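Local structure of nitroalkane oxidase (3MKH) at residues A18-L21 / A22-L26; G268-D271 / G272-V275; A334-A337 / M338-P342. The protein catalyses the FAD-dependent oxidation of nitroalkanes to aldehydes or ketones, consuming oxygen and releasing nitrite and hydrogen peroxide. All coordinates share one frame; numbering follows the deposited sequence.

Contact 1 of 3, residues A18-L21 / A22-L26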
loop_
_atom_site.group_PDB
_atom_site.type_symbol
_atom_site.label_atom_id
_atom_site.label_comp_id
_atom_site.label_asym_id
_atom_site.label_seq_id
_atom_site.Cartn_x
_atom_site.Cartn_y
_atom_site.Cartn_z
ATOM N N ALA A 18 0.186 -17.518 -30.534
ATOM C CA ALA A 18 1.112 -16.877 -29.593
ATOM C C ALA A 18 1.815 -17.921 -28.718
ATOM O O ALA A 18 3.027 -17.854 -28.502
ATOM C CB ALA A 18 0.373 -15.862 -28.730
ATOM N N ARG A 19 1.050 -18.886 -28.216
ATOM C CA ARG A 19 1.630 -19.963 -27.410
ATOM C C ARG A 19 2.716 -20.698 -28.197
ATOM O O ARG A 19 3.815 -20.971 -27.686
ATOM C CB ARG A 19 0.549 -20.951 -26.969
ATOM C CG ARG A 19 -0.497 -20.372 -26.026
ATOM C CD ARG A 19 -1.564 -21.423 -25.712
ATOM N NE ARG A 19 -1.030 -22.478 -24.861
ATOM C CZ ARG A 19 -0.825 -23.727 -25.254
ATOM N NH1 ARG A 19 -1.139 -24.099 -26.492
ATOM N NH2 ARG A 19 -0.318 -24.610 -24.402
ATOM N N SER A 20 2.412 -21.006 -29.452
ATOM C CA SER A 20 3.347 -21.727 -30.313
ATOM C C SER A 20 4.600 -20.898 -30.651
ATOM O O SER A 20 5.733 -21.393 -30.602
ATOM C CB SER A 20 2.622 -22.176 -31.597
ATOM O OG SER A 20 3.475 -22.934 -32.432
ATOM N N LEU A 21 4.401 -19.629 -30.992
ATOM C CA LEU A 21 5.528 -18.746 -31.272
ATOM C C LEU A 21 6.471 -18.610 -30.076
ATOM O O LEU A 21 7.709 -18.724 -30.201
ATOM C CB LEU A 21 5.015 -17.363 -31.642
ATOM C CG LEU A 21 6.168 -16.509 -32.168
ATOM C CD1 LEU A 21 6.181 -16.590 -33.689
ATOM C CD2 LEU A 21 6.064 -15.076 -31.693
ATOM N N ALA A 22 5.887 -18.356 -28.911
ATOM C CA ALA A 22 6.683 -18.161 -27.700
ATOM C C ALA A 22 7.482 -19.412 -27.405
ATOM O O ALA A 22 8.685 -19.348 -27.148
ATOM C CB ALA A 22 5.790 -17.805 -26.521
ATOM N N ARG A 23 6.816 -20.561 -27.464
ATOM C CA ARG A 23 7.477 -21.831 -27.171
ATOM C C ARG A 23 8.543 -22.205 -28.217
ATOM O O ARG A 23 9.612 -22.701 -27.868
ATOM C CB ARG A 23 6.436 -22.946 -27.021
ATOM C CG ARG A 23 6.992 -24.357 -27.112
ATOM C CD ARG A 23 7.630 -24.810 -25.809
ATOM N NE ARG A 23 6.649 -24.928 -24.730
ATOM C CZ ARG A 23 5.731 -25.887 -24.663
ATOM N NH1 ARG A 23 5.666 -26.808 -25.623
ATOM N NH2 ARG A 23 4.874 -25.926 -23.642
ATOM N N ASN A 24 8.259 -21.955 -29.494
ATOM C CA ASN A 24 9.164 -22.392 -30.560
ATOM C C ASN A 24 10.300 -21.440 -30.866
ATOM O O ASN A 24 11.364 -21.875 -31.269
ATOM C CB ASN A 24 8.401 -22.659 -31.857
ATOM C CG ASN A 24 7.551 -23.901 -31.777
ATOM O OD1 ASN A 24 7.833 -24.814 -30.999
ATOM N ND2 ASN A 24 6.515 -23.955 -32.586
ATOM N N LEU A 25 10.050 -20.143 -30.725
ATOM C CA LEU A 25 11.040 -19.130 -31.097
ATOM C C LEU A 25 11.698 -18.489 -29.875
ATOM O O LEU A 25 12.932 -18.442 -29.771
ATOM C CB LEU A 25 10.411 -18.074 -31.996
ATOM C CG LEU A 25 10.360 -18.434 -33.484
ATOM C CD1 LEU A 25 10.166 -19.919 -33.678
ATOM C CD2 LEU A 25 9.277 -17.663 -34.197
ATOM N N LEU A 26 10.893 -18.055 -28.913
ATOM C CA LEU A 26 11.451 -17.292 -27.792
ATOM C C LEU A 26 12.227 -18.134 -26.770
ATOM O O LEU A 26 13.270 -17.705 -26.254
ATOM C CB LEU A 26 10.354 -16.471 -27.116
ATOM C CG LEU A 26 9.627 -15.482 -28.040
ATOM C CD1 LEU A 26 8.552 -14.704 -27.287
ATOM C CD2 LEU A 26 10.601 -14.518 -28.753
#
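The carboxamide of N24 turns one face to the carbonyl oxygen of S20, a helical turn earlier: S20 O lies over that face, 3.3 Å from N24 CG. The hydroxyl of S20 comes from the same side of the amide plane, with OG 3.2 Å from N24 ND2. An amide N-H points within its own plane, so this oxygen is badly placed to receive it and the pair is close without being hydrogen-bonded. The other flat groups, the guanidinium groups of R19 and R23, do not meet, their NH2 atoms standing 5.4 Å apart; R19 instead turns NH1 to Q16, and the long polar arms suit this exposed side.

These residues belong to helix 9-33, the first helix of the N-terminal helical domain of the acyl-CoA dehydrogenase fold. On its buried side A18 and A22 are small enough for close packing, A18 lying against L81 and E84 of helix 75-88, while L26 packs on A92, A93 and I96 of helix 90-109.

Between these sides L21 and L25 cross obliquely, L21 CD1 lying 3.3 Å from L25 CD2. So close an approach is doubtful, since chi2 is off a staggered value in both leucines, and it may reflect how the two side-chain ends were modelled. Beneath them the backbone widens into a pi-type turn. L25 N donates to L21 O at 2.8 Å. A second, weak bond reaches the same acceptor, with L26 N 3.5 Å from L21 O. L25 also packs on A53 and A54 of helix 48-56.

Contact 2 of 3, residues G268-D271 / G272-V275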
loop_
_atom_site.group_PDB
_atom_site.type_symbol
_atom_site.label_atom_id
_atom_site.label_comp_id
_atom_site.label_asym_id
_atom_site.label_seq_id
_atom_site.Cartn_x
_atom_site.Cartn_y
_atom_site.Cartn_z
ATOM N N GLY A 268 1.249 9.598 -29.936
ATOM C CA GLY A 268 0.253 8.689 -30.468
ATOM C C GLY A 268 0.805 7.277 -30.444
ATOM O O GLY A 268 0.116 6.327 -30.057
ATOM N N ALA A 269 2.053 7.132 -30.876
ATOM C CA ALA A 269 2.713 5.838 -30.831
ATOM C C ALA A 269 2.749 5.338 -29.379
ATOM O O ALA A 269 2.458 4.169 -29.112
ATOM C CB ALA A 269 4.120 5.942 -31.406
ATOM N N PHE A 270 3.066 6.229 -28.439
ATOM C CA PHE A 270 3.160 5.829 -27.037
ATOM C C PHE A 270 1.806 5.552 -26.387
ATOM O O PHE A 270 1.751 4.902 -25.344
ATOM C CB PHE A 270 3.944 6.842 -26.203
ATOM C CG PHE A 270 5.413 6.908 -26.543
ATOM C CD1 PHE A 270 6.211 5.777 -26.473
ATOM C CD2 PHE A 270 5.995 8.107 -26.903
ATOM C CE1 PHE A 270 7.569 5.842 -26.778
ATOM C CE2 PHE A 270 7.347 8.185 -27.207
ATOM C CZ PHE A 270 8.135 7.052 -27.149
ATOM N N ASP A 271 0.717 6.043 -26.981
ATOM C CA ASP A 271 -0.622 5.675 -26.492
ATOM C C ASP A 271 -0.956 4.202 -26.800
ATOM O O ASP A 271 -1.498 3.491 -25.957
ATOM C CB ASP A 271 -1.703 6.571 -27.097
ATOM C CG ASP A 271 -1.680 7.990 -26.542
ATOM O OD1 ASP A 271 -1.080 8.228 -25.467
ATOM O OD2 ASP A 271 -2.273 8.873 -27.195
ATOM N N GLY A 272 -0.634 3.757 -28.012
ATOM C CA GLY A 272 -0.790 2.362 -28.379
ATOM C C GLY A 272 0.134 1.467 -27.560
ATOM O O GLY A 272 -0.267 0.404 -27.070
ATOM N N SER A 273 1.377 1.895 -27.405
ATOM C CA SER A 273 2.360 1.084 -26.691
ATOM C C SER A 273 1.974 0.931 -25.214
ATOM O O SER A 273 2.259 -0.097 -24.593
ATOM C CB SER A 273 3.764 1.678 -26.816
ATOM O OG SER A 273 3.850 2.916 -26.127
ATOM N N ALA A 274 1.328 1.960 -24.665
ATOM C CA ALA A 274 0.854 1.938 -23.274
ATOM C C ALA A 274 -0.080 0.745 -23.016
ATOM O O ALA A 274 -0.015 0.100 -21.963
ATOM C CB ALA A 274 0.142 3.261 -22.932
ATOM N N VAL A 275 -0.957 0.470 -23.974
ATOM C CA VAL A 275 -1.866 -0.673 -23.868
ATOM C C VAL A 275 -1.059 -1.965 -23.809
ATOM O O VAL A 275 -1.335 -2.857 -23.008
ATOM C CB VAL A 275 -2.864 -0.727 -25.064
ATOM C CG1 VAL A 275 -3.738 -1.994 -25.009
ATOM C CG2 VAL A 275 -3.743 0.533 -25.100
#
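S273 holds its hydroxyl between the backbone N and the carbonyl carbon (chi1 67°), and F270 sets CG anti to its carbonyl carbon (chi1 -68°); together these torsions place the serine oxygen beside both the carbonyl and the ring of F270. S273 OG stands 3.0 Å from F270 O and 3.7 Å from F270 CD1, meeting the ring at its edge, near its plane. A serine suits this place because its short side chain stays close to the helix while still offering a polar tip to a partner outside it.

F270 O accepts two hydrogen bonds. A274 N donates to F270 O at 3.0 Å, well above the carbonyl plane rather than on a lone pair, and NH2 of R406 from helix 402-415 makes the second. A straighter bond, 159° at the hydrogen, runs from S273 N to A269 O at 3.0 Å. One residue earlier the hold is slack: G272 N reaches G268 O at 3.4 Å, a weak bond.

All this lies on helix 262-298, which opens the C-terminal helical domain and here runs past the flavin site. The F270 ring meets F134, an FAD-binding residue, edge to face, so a flat apolar side chain fits here. On another side of the helix D271 buries its carboxylate, whose OD2 has a salt bridge to R349 and a hydrogen bond to the Y345 hydroxyl, so its charge is probably compensated.

The polar partner of the S273 hydroxyl is D399, the inferred proton acceptor: OG hydrogen-bonds its OD1. The serine is thus probably a second-shell group, whose bond would limit the turning of the carboxylate inferred to take the substrate proton.

Contact 3 of 3, residues A334-A337 / M338-P342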
loop_
_atom_site.group_PDB
_atom_site.type_symbol
_atom_site.label_atom_id
_atom_site.label_comp_id
_atom_site.label_asym_id
_atom_site.label_seq_id
_atom_site.Cartn_x
_atom_site.Cartn_y
_atom_site.Cartn_z
ATOM N N ALA A 334 -9.006 -0.999 -22.380
ATOM C CA ALA A 334 -8.230 0.042 -23.042
ATOM C C ALA A 334 -7.954 -0.331 -24.497
ATOM O O ALA A 334 -8.023 0.520 -25.378
ATOM C CB ALA A 334 -6.901 0.295 -22.299
ATOM N N ALA A 335 -7.615 -1.595 -24.746
ATOM C CA ALA A 335 -7.379 -2.044 -26.117
ATOM C C ALA A 335 -8.637 -1.804 -26.968
ATOM O O ALA A 335 -8.572 -1.302 -28.097
ATOM C CB ALA A 335 -7.016 -3.505 -26.132
ATOM N N HIS A 336 -9.787 -2.170 -26.417
ATOM C CA HIS A 336 -11.037 -2.061 -27.165
ATOM C C HIS A 336 -11.422 -0.594 -27.379
ATOM O O HIS A 336 -11.772 -0.187 -28.493
ATOM C CB HIS A 336 -12.152 -2.825 -26.454
ATOM C CG HIS A 336 -13.436 -2.854 -27.219
ATOM N ND1 HIS A 336 -14.485 -2.001 -26.950
ATOM C CD2 HIS A 336 -13.824 -3.609 -28.279
ATOM C CE1 HIS A 336 -15.476 -2.247 -27.794
ATOM N NE2 HIS A 336 -15.100 -3.220 -28.609
ATOM N N ALA A 337 -11.354 0.208 -26.318
ATOM C CA ALA A 337 -11.738 1.617 -26.420
ATOM C C ALA A 337 -10.842 2.425 -27.373
ATOM O O ALA A 337 -11.321 3.307 -28.116
ATOM C CB ALA A 337 -11.781 2.264 -25.023
ATOM N N MET A 338 -9.541 2.128 -27.361
ATOM C CA MET A 338 -8.626 2.849 -28.236
ATOM C C MET A 338 -9.078 2.762 -29.690
ATOM O O MET A 338 -8.920 3.709 -30.455
ATOM C CB MET A 338 -7.197 2.323 -28.113
ATOM C CG MET A 338 -6.442 2.889 -26.921
ATOM S SD MET A 338 -6.193 4.664 -27.069
ATOM C CE MET A 338 -5.030 4.758 -28.423
ATOM N N GLU A 339 -9.629 1.619 -30.067
ATOM C CA GLU A 339 -10.021 1.401 -31.462
ATOM C C GLU A 339 -11.530 1.568 -31.732
ATOM O O GLU A 339 -11.934 1.754 -32.878
ATOM C CB GLU A 339 -9.491 0.039 -31.959
ATOM C CG GLU A 339 -7.950 0.025 -32.024
ATOM C CD GLU A 339 -7.353 -1.280 -32.533
ATOM O OE1 GLU A 339 -6.202 -1.248 -33.021
ATOM O OE2 GLU A 339 -8.026 -2.329 -32.446
ATOM N N ASN A 340 -12.348 1.521 -30.682
ATOM C CA ASN A 340 -13.804 1.485 -30.867
ATOM C C ASN A 340 -14.607 2.484 -30.049
ATOM O O ASN A 340 -15.832 2.555 -30.188
ATOM C CB ASN A 340 -14.330 0.079 -30.581
ATOM C CG ASN A 340 -13.682 -0.954 -31.459
ATOM O OD1 ASN A 340 -13.977 -1.031 -32.653
ATOM N ND2 ASN A 340 -12.755 -1.732 -30.887
ATOM N N GLY A 341 -13.933 3.245 -29.190
ATOM C CA GLY A 341 -14.648 4.127 -28.282
ATOM C C GLY A 341 -15.470 3.326 -27.282
ATOM O O GLY A 341 -15.196 2.141 -27.054
ATOM N N PRO A 342 -16.498 3.957 -26.687
ATOM C CA PRO A 342 -16.947 5.312 -27.018
ATOM C C PRO A 342 -15.997 6.382 -26.504
ATOM O O PRO A 342 -14.964 6.067 -25.903
ATOM C CB PRO A 342 -18.296 5.426 -26.281
ATOM C CG PRO A 342 -18.181 4.466 -25.118
ATOM C CD PRO A 342 -17.182 3.407 -25.497
HETATM O O HOH W 1 -8.699 -3.464 -30.099
HETATM O O HOH W 2 -14.933 0.024 -25.230
#
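Helix 311-340 ends at G341, a C' glycine with positive phi (66°): it is the first residue to leave helical geometry, and glycine takes that conformation readily. Its N-H closes the last turn, G341 N lying 2.8 Å from A337 O. P342, which follows through a cis peptide bond, has no N-H to add another.

Over this turn N340 folds back on H336. N340 ND2 donates to H336 O at 3.0 Å, in the carbonyl plane and on a lone pair, and sits 3.3 Å above the imidazole plane toward its rim. N340 CB adds a CH-pi contact, 4.0 Å from the ring centroid. A chi1 of -175° swings the H336 ring away from its own N and beneath the amide, the two planes 30° apart. A water in the plane of the ring links H336 ND1, 2.7 Å away, to G341 O. With an alanine at H336, the N340 amide is likely to lose the surface it rests on, and the water one of its partners.

E339 OE2 accepts a hydrogen bond from L75 N and, through another water, is linked to A335 O. The imidazole also meets H6 of the second subunit edge to face, at the subunit interface. On the inner side A335 and M338 pack against helices 75-88 and 262-298, and M338 also touches helix 345-374; the small A335 and the flexible M338 suit this close packing.

Overall arrangement
From the N terminus, contact 1 comes first, on helix 9-33 of the N-terminal helical domain; contacts 2 and 3 follow in the C-terminal domain, on successive helices 262-298 and 311-340. Each closes only local turns of its own helix, so the three stand in series, none nesting within or crossing another. Contact 1 is separate, its centre about 24 Å from that of contact 2 and 28 Å from that of contact 3. Contacts 2 and 3 do touch: V275 packs on A334, A335 and M338, and D271 on M338, joining the helix beside the flavin to one that ends at a neighbouring subunit. Helix 75-88 packs against both contact 1 and contact 3, linking the two helical domains.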